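Side-chain contact in scavenger receptor with C-type lectin type I (Homo sapiens, PDB 2OX8), which probably binds cell-surface glycans such as Lewis(x) through its C-type lectin carbohydrate-recognition domain: residues L66-S69 and E70-E74. Numbering follows the deposited sequence.
Sequences LTDS and ERENE. With ZN (zinc ion), chain H.
D68 and E72 meet in a local, metal-bridged carboxylate pair on the protein surface, where the chain leaves strand 62-67 and loops round toward strand 76-77. Aspartate and glutamate suit the spot because each offers a zinc ion two oxygens. D68 is the tighter ligand, with OD1 and OD2 2.1 and 2.0 Å from the zinc. E72 binds more loosely, its OE1 and OE2 at 2.4 and 2.6 Å from the ion. The carboxylate planes stand almost perpendicular, 84° apart, and the positive metal presumably offsets the repulsion between them. E72 starts out away from D68, but its chain bends at chi2 and carries the carboxylate back to the ion. H100 and D105 complete the site; in C-type lectins this loop region commonly holds an accessory calcium, whose place the zinc probably takes here. OD2 of D68 also appears to accept a hydrogen bond from the backbone N of N73 (2.9 Å), though its crowding against E72 makes the geometry less certain. N73 holds the third position of the type II beta turn R71-E74, where asparagine tolerates the positive phi (68°) better than most residues. On the outer side of the loop, the long arginine R71 forms salt bridges to two acids, from NE to OE2 of E70 (2.6 Å) and from NH1 to OE1 of E74 (2.7 Å); E70 makes a further one to K76.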
loop_
_atom_site.group_PDB
_atom_site.type_symbol
_atom_site.label_atom_id
_atom_site.label_comp_id
_atom_site.label_asym_id
_atom_site.label_seq_id
_atom_site.Cartn_x
_atom_site.Cartn_y
_atom_site.Cartn_z
ATOM N N LEU A 66 1.547 -4.491 1.006
ATOM C CA LEU A 66 2.174 -4.991 2.213
ATOM C C LEU A 66 1.180 -5.867 2.933
ATOM O O LEU A 66 0.013 -5.486 3.120
ATOM C CB LEU A 66 2.592 -3.818 3.104
ATOM C CG LEU A 66 3.414 -4.102 4.365
ATOM C CD1 LEU A 66 4.611 -4.993 4.040
ATOM C CD2 LEU A 66 3.872 -2.771 4.970
ATOM N N THR A 67 1.647 -7.047 3.331
ATOM C CA THR A 67 0.803 -8.018 4.003
ATOM C C THR A 67 1.614 -8.916 4.935
ATOM O O THR A 67 2.844 -8.975 4.840
ATOM C CB THR A 67 0.102 -8.897 2.952
ATOM O OG1 THR A 67 1.087 -9.634 2.209
ATOM C CG2 THR A 67 -0.679 -8.020 1.969
ATOM N N ASP A 68 0.921 -9.601 5.843
ATOM C CA ASP A 68 1.589 -10.529 6.758
ATOM C C ASP A 68 0.917 -11.904 6.670
ATOM O O ASP A 68 1.255 -12.828 7.410
ATOM C CB ASP A 68 1.570 -9.995 8.199
ATOM C CG ASP A 68 0.271 -10.284 8.926
ATOM O OD1 ASP A 68 -0.805 -10.207 8.291
ATOM O OD2 ASP A 68 0.332 -10.576 10.143
ATOM N N SER A 69 -0.014 -12.022 5.727
ATOM C CA SER A 69 -0.775 -13.238 5.481
ATOM C C SER A 69 0.040 -14.515 5.224
ATOM O O SER A 69 -0.413 -15.609 5.560
ATOM C CB SER A 69 -1.731 -13.011 4.307
ATOM O OG SER A 69 -1.014 -12.727 3.117
ATOM N N GLU A 70 1.217 -14.403 4.619
ATOM C CA GLU A 70 2.025 -15.597 4.368
ATOM C C GLU A 70 2.387 -16.202 5.728
ATOM O O GLU A 70 2.145 -17.381 5.988
ATOM C CB GLU A 70 3.314 -15.243 3.615
ATOM C CG GLU A 70 4.066 -16.457 3.065
ATOM C CD GLU A 70 5.581 -16.392 3.278
ATOM O OE1 GLU A 70 6.204 -15.360 2.924
ATOM O OE2 GLU A 70 6.151 -17.384 3.794
ATOM N N ARG A 71 2.970 -15.368 6.585
ATOM C CA ARG A 71 3.384 -15.760 7.927
ATOM C C ARG A 71 3.067 -14.625 8.894
ATOM O O ARG A 71 3.706 -13.577 8.855
ATOM C CB ARG A 71 4.887 -16.022 7.963
ATOM C CG ARG A 71 5.378 -17.057 6.982
ATOM C CD ARG A 71 6.893 -17.057 6.988
ATOM N NE ARG A 71 7.469 -17.871 5.924
ATOM C CZ ARG A 71 8.739 -17.791 5.544
ATOM N NH1 ARG A 71 9.559 -16.931 6.142
ATOM N NH2 ARG A 71 9.187 -18.572 4.570
ATOM N N GLU A 72 2.092 -14.846 9.770
ATOM C CA GLU A 72 1.676 -13.842 10.747
ATOM C C GLU A 72 2.827 -13.044 11.382
ATOM O O GLU A 72 3.847 -13.604 11.783
ATOM C CB GLU A 72 0.844 -14.515 11.835
ATOM C CG GLU A 72 0.150 -13.546 12.775
ATOM C CD GLU A 72 -0.660 -12.493 12.038
ATOM O OE1 GLU A 72 -1.435 -12.850 11.119
ATOM O OE2 GLU A 72 -0.521 -11.306 12.392
ATOM N N ASN A 73 2.640 -11.727 11.450
ATOM C CA ASN A 73 3.611 -10.789 12.018
ATOM C C ASN A 73 4.903 -10.627 11.226
ATOM O O ASN A 73 5.793 -9.886 11.645
ATOM C CB ASN A 73 3.958 -11.172 13.454
ATOM C CG ASN A 73 2.734 -11.467 14.283
ATOM O OD1 ASN A 73 1.758 -10.713 14.264
ATOM N ND2 ASN A 73 2.777 -12.571 15.029
ATOM N N GLU A 74 5.010 -11.324 10.096
ATOM C CA GLU A 74 6.197 -11.238 9.234
ATOM C C GLU A 74 5.766 -10.436 7.993
ATOM O O GLU A 74 5.535 -10.998 6.913
ATOM C CB GLU A 74 6.666 -12.660 8.860
ATOM C CG GLU A 74 8.078 -12.782 8.257
ATOM C CD GLU A 74 8.508 -14.245 8.053
ATOM O OE1 GLU A 74 9.461 -14.514 7.278
ATOM O OE2 GLU A 74 7.889 -15.131 8.681
HETATM ZN ZN ZN H . -1.692 -10.682 10.176
#